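Local coordinates for protein thiol peroxidase (Aquifex aeolicus, PDB 2YZH) that probably reduces hydrogen peroxide and organic hydroperoxides to water and alcohols with thioredoxin as electron donor, as a peroxiredoxin of the Tpx subfamily, at residues D[19-24]-D[117-122]; D[28-33]-D[40-45]; D[45-50]-D[139-144]; D[51-56]-D[82-87]; D[68-73]-D[158-163]. All coordinates share one frame; numbering follows the deposited sequence.

Interaction 1: residues D[19-24]-D[117-122]; sequences PELKVG and EKYGVL. With SO4 (sulfate ion), chain H.
Leu21 and Tyr119 carry the apolar part of this contact. Their side chains meet at a slant, and the CD2 methyl of Leu21 comes to 3.7 Å from CD2 of the Tyr119 ring. The second methyl, CD1, presses against the main chain instead, 3.1 Å from the carbonyl O of Lys118. Pro19 adds its ring beside it, with CG 4.0 Å from that same oxygen of Lys118. An alanine at Leu21 removes both methyls, which would probably open a gap between this loop and the Tyr119 ring.

Main-chain packing comes next. The O of Pro19 lies 3.1 Å from CA of Gly120, on the side where a CB would point, and a side chain there would collide with it; the positive phi (71°) also suits glycine. The N of Gly120 turns back into its own segment, donating to Glu117 O at 3.1 Å.

The polar bonds lead elsewhere. Glu20 N donates to O2 of a sulfate, probably from the crystallisation liquor, at 3.0 Å and 161°; Arg5 of the same chain and Gly126 N of a third subunit also bind this ion. Tyr119 OH bonds to Pro28 O, Lys118 NZ pairs with Asp115 of its own chain and Asp115 of a second subunit, and Glu117 with Lys129 of the third. Van der Waals fit thus joins the two loops directly, whereas the Tyr119 hydroxyl and the charges of Glu117 and Lys118 are paired outside the two segments.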
# COMPACT_ATOMS: atom_id res chain seq x y z
N PRO D 19 -11.57 4.46 8.74
CA PRO D 19 -12.59 4.76 9.74
C PRO D 19 -13.52 5.87 9.28
O PRO D 19 -13.16 6.68 8.42
CB PRO D 19 -11.77 5.20 10.94
CG PRO D 19 -10.68 5.99 10.28
CD PRO D 19 -10.28 5.07 9.13
N GLU D 20 -14.73 5.91 9.84
CA GLU D 20 -15.68 6.95 9.48
C GLU D 20 -15.39 8.15 10.39
O GLU D 20 -15.31 8.00 11.60
CB GLU D 20 -17.11 6.47 9.71
CG GLU D 20 -18.16 7.41 9.14
CD GLU D 20 -19.58 7.04 9.56
OE1 GLU D 20 -20.52 7.58 8.95
OE2 GLU D 20 -19.74 6.23 10.49
N LEU D 21 -15.22 9.33 9.80
CA LEU D 21 -14.97 10.52 10.61
C LEU D 21 -16.25 11.26 10.94
O LEU D 21 -17.25 11.17 10.22
CB LEU D 21 -14.01 11.46 9.87
CG LEU D 21 -12.51 11.24 10.05
CD1 LEU D 21 -12.14 9.82 9.66
CD2 LEU D 21 -11.75 12.25 9.20
N LYS D 22 -16.23 11.98 12.05
CA LYS D 22 -17.40 12.75 12.47
C LYS D 22 -16.93 14.13 12.92
O LYS D 22 -15.76 14.33 13.25
CB LYS D 22 -18.13 12.06 13.62
CG LYS D 22 -17.35 12.06 14.93
CD LYS D 22 -18.25 11.70 16.11
CE LYS D 22 -17.46 11.71 17.40
NZ LYS D 22 -18.33 11.48 18.58
N VAL D 23 -17.85 15.09 12.91
CA VAL D 23 -17.53 16.44 13.34
C VAL D 23 -16.99 16.37 14.76
O VAL D 23 -17.54 15.67 15.61
CB VAL D 23 -18.78 17.35 13.27
CG1 VAL D 23 -18.53 18.65 14.02
CG2 VAL D 23 -19.11 17.64 11.82
N GLY D 24 -15.89 17.08 15.01
CA GLY D 24 -15.29 17.07 16.34
C GLY D 24 -14.02 16.23 16.40
O GLY D 24 -13.18 16.44 17.27
N GLU D 117 -7.25 7.66 3.09
CA GLU D 117 -7.96 6.49 3.60
C GLU D 117 -8.32 6.83 5.05
O GLU D 117 -9.32 6.34 5.60
CB GLU D 117 -7.06 5.24 3.60
CG GLU D 117 -7.76 4.00 4.18
CD GLU D 117 -6.83 2.81 4.35
OE1 GLU D 117 -5.92 2.63 3.51
OE2 GLU D 117 -7.02 2.04 5.32
N LYS D 118 -7.49 7.68 5.67
CA LYS D 118 -7.70 8.07 7.06
C LYS D 118 -8.93 8.95 7.24
O LYS D 118 -9.35 9.21 8.37
CB LYS D 118 -6.46 8.78 7.60
CG LYS D 118 -5.25 7.85 7.71
CD LYS D 118 -3.96 8.63 7.92
CE LYS D 118 -2.77 7.68 7.94
NZ LYS D 118 -1.48 8.42 7.85
N TYR D 119 -9.51 9.40 6.13
CA TYR D 119 -10.70 10.24 6.18
C TYR D 119 -11.95 9.44 5.86
O TYR D 119 -13.05 9.99 5.78
CB TYR D 119 -10.57 11.42 5.20
CG TYR D 119 -9.78 12.60 5.76
CD1 TYR D 119 -8.40 12.53 5.92
CD2 TYR D 119 -10.43 13.77 6.14
CE1 TYR D 119 -7.68 13.61 6.44
CE2 TYR D 119 -9.72 14.85 6.67
CZ TYR D 119 -8.35 14.77 6.81
OH TYR D 119 -7.66 15.84 7.34
N GLY D 120 -11.79 8.14 5.67
CA GLY D 120 -12.92 7.27 5.38
C GLY D 120 -13.55 7.44 4.01
O GLY D 120 -14.71 7.09 3.82
N VAL D 121 -12.79 7.95 3.04
CA VAL D 121 -13.33 8.14 1.70
C VAL D 121 -12.71 7.24 0.63
O VAL D 121 -12.98 7.41 -0.56
CB VAL D 121 -13.23 9.63 1.27
CG1 VAL D 121 -14.11 10.48 2.18
CG2 VAL D 121 -11.79 10.11 1.34
N LEU D 122 -11.89 6.28 1.04
CA LEU D 122 -11.29 5.36 0.07
C LEU D 122 -12.35 4.31 -0.29
O LEU D 122 -12.89 3.65 0.60
CB LEU D 122 -10.07 4.65 0.66
CG LEU D 122 -9.39 3.66 -0.28
CD1 LEU D 122 -8.79 4.40 -1.47
CD2 LEU D 122 -8.31 2.89 0.47
S SO4 H . -14.18 2.43 12.19
O1 SO4 H . -13.07 2.66 13.13
O2 SO4 H . -14.85 3.71 11.89
O3 SO4 H . -13.66 1.83 10.95
O4 SO4 H . -15.16 1.51 12.81

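Interaction 2: residues D[28-33]-D[40-45]; sequences PEAVVV and KIVGGA
Ala30 and Val42 exchange two main-chain hydrogen bonds, Ala30 N to Val42 O at 2.8 Å and Val42 N to Ala30 O at 3.0 Å. Val32 and Lys40 form the next such pair, with the non-hydrogen-bonded pair Val31 and Ile41 between them. A further polar link runs through one water, which donates to Glu29 OE2 (3.2 Å) and to Gly43 O (2.9 Å). The Glu29 carboxylate also lies close to Glu29 of a second subunit, and the two like charges could raise its pKa.

On its way to the water the Glu29 chain slants past Ile41, its CD 3.9 Å from the CG2 methyl of Ile41, with CG against CA of Gly44. With an alanine here, the bridging water is likely to lose its carboxylate partner and Ile41 CG2 the chain beside it. Gly43 has its CA against Pro28 O, where a CB would collide.

On the face of Val31 and Ile41, both torsions of Ile41 near -55° swing its CD1 to Val31 CG2 at 3.4 Å, tighter than usual for two carbons. On the face of Ala30, Val32 and Val42, Ala30 CB meets Val42 CG2 at 3.6 Å, while Val32 and Val42 meet at about a right angle. Strand directions 138° apart mark a twisted antiparallel beta hairpin; its strand 39-42 is outermost in the mixed sheet of this chain.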
# COMPACT_ATOMS: atom_id res chain seq x y z
N PRO D 28 -7.02 14.06 10.45
CA PRO D 28 -5.76 13.38 10.17
C PRO D 28 -4.91 14.16 9.18
O PRO D 28 -5.44 14.88 8.34
CB PRO D 28 -6.21 12.03 9.59
CG PRO D 28 -7.56 11.81 10.23
CD PRO D 28 -8.17 13.20 10.13
N GLU D 29 -3.59 14.04 9.29
CA GLU D 29 -2.71 14.71 8.34
C GLU D 29 -2.54 13.81 7.13
O GLU D 29 -2.45 12.58 7.26
CB GLU D 29 -1.34 15.02 8.96
CG GLU D 29 -1.41 16.08 10.04
CD GLU D 29 -0.04 16.60 10.45
OE1 GLU D 29 0.97 15.93 10.17
OE2 GLU D 29 0.00 17.68 11.07
N ALA D 30 -2.51 14.42 5.96
CA ALA D 30 -2.34 13.68 4.72
C ALA D 30 -1.19 14.34 3.96
O ALA D 30 -1.21 15.54 3.71
CB ALA D 30 -3.61 13.73 3.89
N VAL D 31 -0.19 13.54 3.62
CA VAL D 31 0.96 14.03 2.88
C VAL D 31 0.67 13.82 1.40
O VAL D 31 0.72 12.69 0.90
CB VAL D 31 2.23 13.25 3.27
CG1 VAL D 31 3.42 13.79 2.49
CG2 VAL D 31 2.46 13.37 4.77
N VAL D 32 0.34 14.91 0.72
CA VAL D 32 -0.00 14.86 -0.69
C VAL D 32 1.05 15.54 -1.57
O VAL D 32 1.91 16.27 -1.08
CB VAL D 32 -1.41 15.48 -0.93
CG1 VAL D 32 -2.48 14.61 -0.27
CG2 VAL D 32 -1.46 16.90 -0.34
N VAL D 33 0.97 15.29 -2.88
CA VAL D 33 1.94 15.84 -3.82
C VAL D 33 1.31 16.84 -4.78
O VAL D 33 0.33 16.51 -5.46
CB VAL D 33 2.61 14.69 -4.63
CG1 VAL D 33 3.71 15.25 -5.53
CG2 VAL D 33 3.18 13.64 -3.69
N LYS D 40 2.86 18.53 0.22
CA LYS D 40 2.13 19.46 1.05
C LYS D 40 1.38 18.64 2.09
O LYS D 40 0.98 17.51 1.82
CB LYS D 40 1.12 20.24 0.21
CG LYS D 40 0.16 21.11 1.01
CD LYS D 40 -0.87 21.79 0.13
CE LYS D 40 -1.83 22.64 0.96
NZ LYS D 40 -2.92 23.23 0.14
N ILE D 41 1.22 19.20 3.28
CA ILE D 41 0.49 18.52 4.34
C ILE D 41 -0.88 19.18 4.49
O ILE D 41 -0.97 20.39 4.66
CB ILE D 41 1.20 18.65 5.70
CG1 ILE D 41 2.64 18.13 5.61
CG2 ILE D 41 0.39 17.92 6.77
CD1 ILE D 41 2.75 16.73 5.06
N VAL D 42 -1.95 18.39 4.40
CA VAL D 42 -3.29 18.92 4.59
C VAL D 42 -3.81 18.23 5.85
O VAL D 42 -3.39 17.12 6.17
CB VAL D 42 -4.23 18.62 3.40
CG1 VAL D 42 -3.69 19.28 2.14
CG2 VAL D 42 -4.40 17.13 3.21
N GLY D 43 -4.70 18.90 6.57
CA GLY D 43 -5.22 18.32 7.80
C GLY D 43 -4.42 18.81 8.99
O GLY D 43 -3.57 19.70 8.85
N GLY D 44 -4.66 18.23 10.16
CA GLY D 44 -3.95 18.67 11.35
C GLY D 44 -4.37 20.09 11.67
O GLY D 44 -5.25 20.65 11.02
N ALA D 45 -3.73 20.70 12.67
CA ALA D 45 -4.08 22.06 13.05
C ALA D 45 -3.16 23.10 12.40
O ALA D 45 -1.94 23.01 12.51
CB ALA D 45 -4.02 22.20 14.57
O HOH W 1 -0.93 20.47 9.70

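Interaction 3: residues D[45-50]-D[139-144]; sequences AKDVVQ and IDKEGK
Ile139 pairs with Gln50 as an antiparallel hydrogen-bonded pair: Ile139 N donates to Gln50 O at 2.7 Å, and Gln50 N returns a bond to Ile139 O at 2.9 Å. Both donors lie in the plane of the carbonyl they meet. The side chains share a face, their CB atoms 3.9 Å apart, and Gln50 then runs extended so that its OE1 accepts from Gly43 N.

At Asp140 the carbonyl O lies 2.8 Å from a water that also takes the hydrogens of Lys46 N and Gln50 NE2. The same water lies within donating distance of Val48 O, and it has more acceptors around it than protons to give. The carboxylate of Asp140 stays within its own turn.

Lys141 leaves with CG opposite its carbonyl carbon (chi1 -69°) and stays extended, CG passing Val48 N on the way. It ends beside Asp47, both side chains pointing the same way, with NZ 3.7 Å from Asp47 OD2 in a long salt bridge. The O of Glu142 lies 3.6 Å from CB of Ala45. Gly143 then comes so close, its CA 3.5 Å from Ala45 CA, that a side chain would collide there; its N closes the type I turn onto Asp140 O. Lys144 N, finally, meets Asp140 OD1 at 2.9 Å from above the carboxylate plane, which ties the residue after the turn back to its first residue.

Strong peptide pairing at Ile139 thus gives way to water-mediated contact, then to close main-chain packing, and the direct charge pair, between two exposed residues, is long.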
# COMPACT_ATOMS: atom_id res chain seq x y z
N ALA D 45 -3.73 20.70 12.67
CA ALA D 45 -4.08 22.06 13.05
C ALA D 45 -3.16 23.10 12.40
O ALA D 45 -1.94 23.01 12.51
CB ALA D 45 -4.02 22.20 14.57
N LYS D 46 -3.77 24.07 11.73
CA LYS D 46 -3.04 25.15 11.08
C LYS D 46 -3.71 26.46 11.49
O LYS D 46 -4.87 26.47 11.88
CB LYS D 46 -3.10 25.02 9.55
CG LYS D 46 -2.43 23.78 8.98
CD LYS D 46 -2.44 23.85 7.46
CE LYS D 46 -1.69 22.69 6.84
NZ LYS D 46 -1.58 22.87 5.36
N ASP D 47 -2.99 27.58 11.39
CA ASP D 47 -3.56 28.87 11.76
C ASP D 47 -4.41 29.39 10.60
O ASP D 47 -4.32 30.56 10.22
CB ASP D 47 -2.44 29.88 12.07
CG ASP D 47 -2.97 31.21 12.58
OD1 ASP D 47 -2.17 32.17 12.65
OD2 ASP D 47 -4.17 31.30 12.93
N VAL D 48 -5.24 28.51 10.04
CA VAL D 48 -6.10 28.85 8.92
C VAL D 48 -7.18 27.79 8.73
O VAL D 48 -6.98 26.62 9.09
CB VAL D 48 -5.28 28.95 7.61
CG1 VAL D 48 -4.74 27.58 7.22
CG2 VAL D 48 -6.13 29.53 6.49
N VAL D 49 -8.33 28.18 8.19
CA VAL D 49 -9.41 27.22 7.96
C VAL D 49 -9.08 26.41 6.72
O VAL D 49 -8.76 26.97 5.67
CB VAL D 49 -10.78 27.93 7.78
CG1 VAL D 49 -11.82 26.93 7.30
CG2 VAL D 49 -11.22 28.53 9.10
N GLN D 50 -9.16 25.09 6.83
CA GLN D 50 -8.83 24.23 5.70
C GLN D 50 -10.06 23.59 5.09
O GLN D 50 -10.96 23.14 5.79
CB GLN D 50 -7.89 23.11 6.14
CG GLN D 50 -6.63 23.55 6.84
CD GLN D 50 -5.77 22.36 7.24
OE1 GLN D 50 -5.31 21.61 6.38
NE2 GLN D 50 -5.57 22.18 8.54
N ILE D 139 -11.84 21.94 8.06
CA ILE D 139 -11.10 21.80 9.30
C ILE D 139 -10.90 23.17 9.94
O ILE D 139 -10.50 24.12 9.26
CB ILE D 139 -9.71 21.18 9.03
CG1 ILE D 139 -9.86 19.95 8.12
CG2 ILE D 139 -9.02 20.83 10.33
CD1 ILE D 139 -10.87 18.91 8.60
N ASP D 140 -11.18 23.28 11.24
CA ASP D 140 -11.01 24.57 11.92
C ASP D 140 -9.56 24.78 12.32
O ASP D 140 -8.72 23.89 12.16
CB ASP D 140 -11.93 24.67 13.15
CG ASP D 140 -11.64 23.61 14.20
OD1 ASP D 140 -10.48 23.18 14.35
OD2 ASP D 140 -12.60 23.22 14.91
N LYS D 141 -9.25 25.97 12.84
CA LYS D 141 -7.89 26.29 13.25
C LYS D 141 -7.36 25.38 14.35
O LYS D 141 -6.15 25.31 14.57
CB LYS D 141 -7.80 27.74 13.72
CG LYS D 141 -7.97 28.78 12.64
CD LYS D 141 -7.76 30.18 13.22
CE LYS D 141 -7.80 31.24 12.14
NZ LYS D 141 -7.63 32.60 12.74
N GLU D 142 -8.26 24.70 15.06
CA GLU D 142 -7.84 23.81 16.14
C GLU D 142 -7.48 22.42 15.62
O GLU D 142 -7.06 21.55 16.39
CB GLU D 142 -8.96 23.67 17.18
CG GLU D 142 -9.26 24.94 17.97
CD GLU D 142 -9.81 26.05 17.10
OE1 GLU D 142 -10.78 25.81 16.35
OE2 GLU D 142 -9.28 27.18 17.17
N GLY D 143 -7.63 22.21 14.32
CA GLY D 143 -7.31 20.92 13.73
C GLY D 143 -8.42 19.91 13.89
O GLY D 143 -8.19 18.70 13.78
N LYS D 144 -9.64 20.39 14.15
CA LYS D 144 -10.79 19.51 14.31
C LYS D 144 -11.70 19.59 13.10
O LYS D 144 -11.84 20.65 12.48
CB LYS D 144 -11.61 19.89 15.55
CG LYS D 144 -10.82 19.92 16.85
CD LYS D 144 -10.24 18.56 17.18
CE LYS D 144 -9.31 18.64 18.38
NZ LYS D 144 -10.03 19.09 19.61
O HOH W 2 -6.58 24.16 10.32

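Interaction 4: residues D[51-56]-D[82-87]; sequences VIITVP and VTVVSM
Val51 to Thr54 run parallel to Val82 to Val85, in register pair by pair, with the segment axes approaching to 4.6 Å and their directions 25° apart. Four nearly straight main-chain bonds alternate between the strands: Thr83 N to Val51 O (2.8 Å), Ile53 N to Thr83 O, Val85 N to Ile53 O (2.7 Å) and Val55 N to Val85 O.

On one face, Val51 and Val82 stand side by side and point the same way, CB of Val51 3.8 Å from CG2 of Val82. Ile53 slants across to the same valine: with chi1 at -57° and chi2 at 166° its chain stretches out and sets CD1 3.7 Å from CG1 of Val82. Helix 61-73 lies over this face, where Ile53 touches Glu66 and Phe70. Strand 49-54, that helix and strand 80-86 form the beta-alpha-beta crossover at the centre of the thioredoxin-like fold.

Ile52, Thr54, Thr83 and Val85 occupy the other face. Ile52 packs there on Tyr119 and Val42, and Thr54 OG1 is hydrogen-bonded to Ala133 O. Thr83 OG1 bonds to Lys40 NZ and, at 2.8 Å, to a water that can also donate to Val51 O.

Beyond the last bridge the chains separate around Ser86, whose CB lies 3.2 Å from Val55 O. A second water spans the widening: it donates to Val55 O (2.7 Å) and to Pro56 O, and accepts from Met87 N. The ring of Pro56 touches Cys63, the predicted peroxidatic cysteine.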
# COMPACT_ATOMS: atom_id res chain seq x y z
N VAL D 51 -10.08 23.54 3.76
CA VAL D 51 -11.17 22.91 3.03
C VAL D 51 -10.54 21.84 2.16
O VAL D 51 -9.76 22.15 1.25
CB VAL D 51 -11.92 23.92 2.13
CG1 VAL D 51 -13.05 23.21 1.38
CG2 VAL D 51 -12.49 25.05 2.98
N ILE D 52 -10.85 20.58 2.45
CA ILE D 52 -10.31 19.46 1.71
C ILE D 52 -11.45 18.85 0.90
O ILE D 52 -12.43 18.37 1.45
CB ILE D 52 -9.73 18.41 2.67
CG1 ILE D 52 -8.63 19.06 3.52
CG2 ILE D 52 -9.18 17.22 1.89
CD1 ILE D 52 -8.09 18.16 4.62
N ILE D 53 -11.29 18.87 -0.42
CA ILE D 53 -12.30 18.36 -1.33
C ILE D 53 -11.76 17.12 -2.04
O ILE D 53 -10.77 17.20 -2.77
CB ILE D 53 -12.64 19.44 -2.39
CG1 ILE D 53 -13.12 20.71 -1.67
CG2 ILE D 53 -13.68 18.91 -3.38
CD1 ILE D 53 -13.18 21.95 -2.55
N THR D 54 -12.39 15.97 -1.83
CA THR D 54 -11.91 14.77 -2.49
C THR D 54 -12.76 14.44 -3.70
O THR D 54 -13.98 14.63 -3.70
CB THR D 54 -11.89 13.56 -1.53
OG1 THR D 54 -13.21 13.31 -1.02
CG2 THR D 54 -10.93 13.82 -0.36
N VAL D 55 -12.11 13.98 -4.76
CA VAL D 55 -12.79 13.60 -5.98
C VAL D 55 -12.15 12.35 -6.58
O VAL D 55 -10.97 12.06 -6.35
CB VAL D 55 -12.77 14.74 -7.06
CG1 VAL D 55 -13.36 16.02 -6.48
CG2 VAL D 55 -11.34 14.98 -7.54
N PRO D 56 -12.93 11.58 -7.34
CA PRO D 56 -12.43 10.36 -7.99
C PRO D 56 -11.29 10.66 -8.96
O PRO D 56 -10.24 10.02 -8.91
CB PRO D 56 -13.67 9.83 -8.70
CG PRO D 56 -14.77 10.23 -7.78
CD PRO D 56 -14.40 11.66 -7.42
N VAL D 82 -7.85 26.02 0.47
CA VAL D 82 -8.64 24.99 -0.20
C VAL D 82 -7.81 24.07 -1.08
O VAL D 82 -7.07 24.52 -1.95
CB VAL D 82 -9.76 25.64 -1.06
CG1 VAL D 82 -10.66 24.57 -1.64
CG2 VAL D 82 -10.56 26.61 -0.22
N THR D 83 -7.95 22.76 -0.86
CA THR D 83 -7.20 21.78 -1.64
C THR D 83 -8.12 20.69 -2.19
O THR D 83 -8.92 20.12 -1.45
CB THR D 83 -6.13 21.08 -0.77
OG1 THR D 83 -5.30 22.07 -0.13
CG2 THR D 83 -5.26 20.18 -1.63
N VAL D 84 -8.01 20.43 -3.49
CA VAL D 84 -8.80 19.37 -4.14
C VAL D 84 -7.86 18.17 -4.21
O VAL D 84 -6.78 18.26 -4.79
CB VAL D 84 -9.22 19.76 -5.57
CG1 VAL D 84 -9.95 18.59 -6.24
CG2 VAL D 84 -10.15 20.98 -5.53
N VAL D 85 -8.26 17.04 -3.63
CA VAL D 85 -7.41 15.85 -3.61
C VAL D 85 -7.98 14.64 -4.33
O VAL D 85 -9.16 14.33 -4.20
CB VAL D 85 -7.12 15.43 -2.15
CG1 VAL D 85 -6.18 14.22 -2.12
CG2 VAL D 85 -6.50 16.60 -1.39
N SER D 86 -7.12 13.95 -5.09
CA SER D 86 -7.54 12.76 -5.82
C SER D 86 -6.35 11.82 -5.97
O SER D 86 -5.23 12.15 -5.58
CB SER D 86 -8.05 13.12 -7.21
OG SER D 86 -6.96 13.39 -8.08
N MET D 87 -6.60 10.65 -6.55
CA MET D 87 -5.54 9.68 -6.76
C MET D 87 -4.86 9.89 -8.11
O MET D 87 -4.02 9.09 -8.50
CB MET D 87 -6.09 8.25 -6.67
CG MET D 87 -6.59 7.86 -5.29
SD MET D 87 -5.33 8.08 -4.01
CE MET D 87 -4.44 6.53 -4.10
O HOH W 3 -6.70 22.45 2.22
O HOH W 4 -9.39 9.88 -6.39

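Interaction 5: residues D[68-73]-D[158-163]; sequences KKFNEI and PNYDEV
Lys69 comes over the Tyr160 ring because chi1 of -160° sends its CG opposite the backbone N and a bend at chi3 (-60°) folds the chain across the aromatic face. The resulting CH-pi contact puts Lys69 CD 3.3 Å from the ring centroid, nearly on the normal. Its nearest ring atom is CE2 of Tyr160 at 3.2 Å, a tight fit. Lys69 NZ continues to Glu157, which also receives the Tyr160 hydroxyl.

The start of helix 160-170 is N-capped by Asn159, whose OD1 accepts from Glu162 N at 2.9 Å. Pro158 occupies the opposite face of Tyr160, its CG 3.9 Å above the plane toward the rim. Tyr160 in turn presents an edge to Phe70: the edge-to-face pair has centroids 5.1 Å apart and planes at 61°, with CD1 of Tyr160 over the Phe70 face. Val163 meets the far end of Phe70, CG1 to CE1 at 4.0 Å, and Ile73 CD1 reaches CB of Tyr160.

Direct contact between the two segments is aromatic and aliphatic, while a shared carboxylate, that of Glu157, binds both the lysine and the tyrosine and is likely to hold the stacked pair in place.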
# COMPACT_ATOMS: atom_id res chain seq x y z
N LYS D 68 -13.88 23.46 -10.99
CA LYS D 68 -13.99 24.80 -11.56
C LYS D 68 -14.95 25.64 -10.73
O LYS D 68 -14.70 26.83 -10.49
CB LYS D 68 -14.50 24.75 -13.00
CG LYS D 68 -13.49 24.23 -14.01
CD LYS D 68 -12.16 24.98 -13.90
CE LYS D 68 -12.27 26.45 -14.29
NZ LYS D 68 -12.27 26.64 -15.77
N LYS D 69 -16.04 25.03 -10.28
CA LYS D 69 -17.04 25.73 -9.49
C LYS D 69 -16.48 26.17 -8.14
O LYS D 69 -16.75 27.29 -7.69
CB LYS D 69 -18.27 24.83 -9.30
CG LYS D 69 -19.54 25.59 -8.92
CD LYS D 69 -20.80 24.75 -9.14
CE LYS D 69 -20.95 24.31 -10.60
NZ LYS D 69 -22.17 23.47 -10.83
N PHE D 70 -15.70 25.31 -7.49
CA PHE D 70 -15.12 25.68 -6.21
C PHE D 70 -14.05 26.75 -6.41
O PHE D 70 -13.87 27.63 -5.56
CB PHE D 70 -14.52 24.46 -5.50
CG PHE D 70 -15.48 23.77 -4.58
CD1 PHE D 70 -16.04 24.45 -3.51
CD2 PHE D 70 -15.84 22.44 -4.79
CE1 PHE D 70 -16.95 23.82 -2.65
CE2 PHE D 70 -16.74 21.80 -3.95
CZ PHE D 70 -17.30 22.50 -2.87
N ASN D 71 -13.33 26.67 -7.52
CA ASN D 71 -12.29 27.66 -7.82
C ASN D 71 -12.93 29.04 -7.94
O ASN D 71 -12.38 30.04 -7.49
CB ASN D 71 -11.57 27.29 -9.12
CG ASN D 71 -10.41 28.22 -9.42
OD1 ASN D 71 -9.42 28.27 -8.68
ND2 ASN D 71 -10.52 28.98 -10.51
N GLU D 72 -14.12 29.07 -8.54
CA GLU D 72 -14.86 30.32 -8.74
C GLU D 72 -15.37 30.94 -7.44
O GLU D 72 -15.08 32.10 -7.15
CB GLU D 72 -16.06 30.07 -9.65
CG GLU D 72 -15.73 29.86 -11.10
CD GLU D 72 -16.94 29.40 -11.90
OE1 GLU D 72 -18.02 30.01 -11.74
OE2 GLU D 72 -16.81 28.44 -12.68
N ILE D 73 -16.12 30.16 -6.67
CA ILE D 73 -16.71 30.65 -5.42
C ILE D 73 -15.76 30.93 -4.27
O ILE D 73 -16.13 31.62 -3.31
CB ILE D 73 -17.82 29.68 -4.92
CG1 ILE D 73 -17.23 28.29 -4.69
CG2 ILE D 73 -18.95 29.62 -5.94
CD1 ILE D 73 -18.26 27.27 -4.24
N PRO D 158 -21.54 17.96 -5.49
CA PRO D 158 -21.87 18.24 -4.09
C PRO D 158 -22.71 19.50 -3.96
O PRO D 158 -23.01 20.17 -4.95
CB PRO D 158 -20.50 18.41 -3.45
CG PRO D 158 -19.74 19.11 -4.53
CD PRO D 158 -20.14 18.34 -5.79
N ASN D 159 -23.10 19.81 -2.73
CA ASN D 159 -23.87 21.02 -2.44
C ASN D 159 -22.80 22.08 -2.18
O ASN D 159 -22.16 22.09 -1.13
CB ASN D 159 -24.71 20.83 -1.18
CG ASN D 159 -25.56 22.05 -0.85
OD1 ASN D 159 -25.08 23.19 -0.92
ND2 ASN D 159 -26.81 21.82 -0.48
N TYR D 160 -22.61 22.97 -3.15
CA TYR D 160 -21.59 24.01 -3.06
C TYR D 160 -21.88 25.10 -2.03
O TYR D 160 -21.03 25.41 -1.19
CB TYR D 160 -21.40 24.64 -4.44
CG TYR D 160 -20.99 23.66 -5.51
CD1 TYR D 160 -19.65 23.27 -5.66
CD2 TYR D 160 -21.93 23.10 -6.37
CE1 TYR D 160 -19.27 22.36 -6.65
CE2 TYR D 160 -21.56 22.19 -7.36
CZ TYR D 160 -20.23 21.83 -7.50
OH TYR D 160 -19.86 20.96 -8.49
N ASP D 161 -23.07 25.70 -2.09
CA ASP D 161 -23.44 26.77 -1.18
C ASP D 161 -23.25 26.41 0.29
O ASP D 161 -22.75 27.22 1.07
CB ASP D 161 -24.90 27.17 -1.41
CG ASP D 161 -25.15 27.67 -2.81
OD1 ASP D 161 -24.41 28.58 -3.26
OD2 ASP D 161 -26.08 27.15 -3.47
N GLU D 162 -23.65 25.20 0.67
CA GLU D 162 -23.53 24.75 2.05
C GLU D 162 -22.09 24.87 2.54
O GLU D 162 -21.84 25.29 3.67
CB GLU D 162 -24.01 23.30 2.16
CG GLU D 162 -24.04 22.76 3.58
CD GLU D 162 -24.65 21.38 3.67
OE1 GLU D 162 -25.84 21.22 3.31
OE2 GLU D 162 -23.95 20.44 4.09
N VAL D 163 -21.15 24.50 1.69
CA VAL D 163 -19.74 24.57 2.05
C VAL D 163 -19.33 26.04 2.25
O VAL D 163 -18.81 26.41 3.30
CB VAL D 163 -18.86 23.95 0.94
CG1 VAL D 163 -17.40 24.08 1.30
CG2 VAL D 163 -19.23 22.48 0.74

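Overall arrangement
Interactions 1, 2 and 3 are linked in a row by hydrogen bonds, the loops of interaction 1 leading to the sheet strands of 2 and 3: Tyr119 OH of interaction 1 is 2.6 Å from Pro28 O of interaction 2, whose Gly43 N is 2.8 Å from Gln50 OE1 of interaction 3. Interaction 4, its centre about 3 Å from the centre of the chain, continues strand 49-54 from interaction 3 and takes Lys40 NZ of interaction 2 onto Thr83 OG1 at 2.7 Å. Interaction 5 packs against it from the helical side, Phe70 CD2 3.5 Å from Ile53 CD1. The predicted active-site Cys63 has its side chain about 3 Å from that of Pro56 in interaction 4, against about 9 Å from that of Pro158.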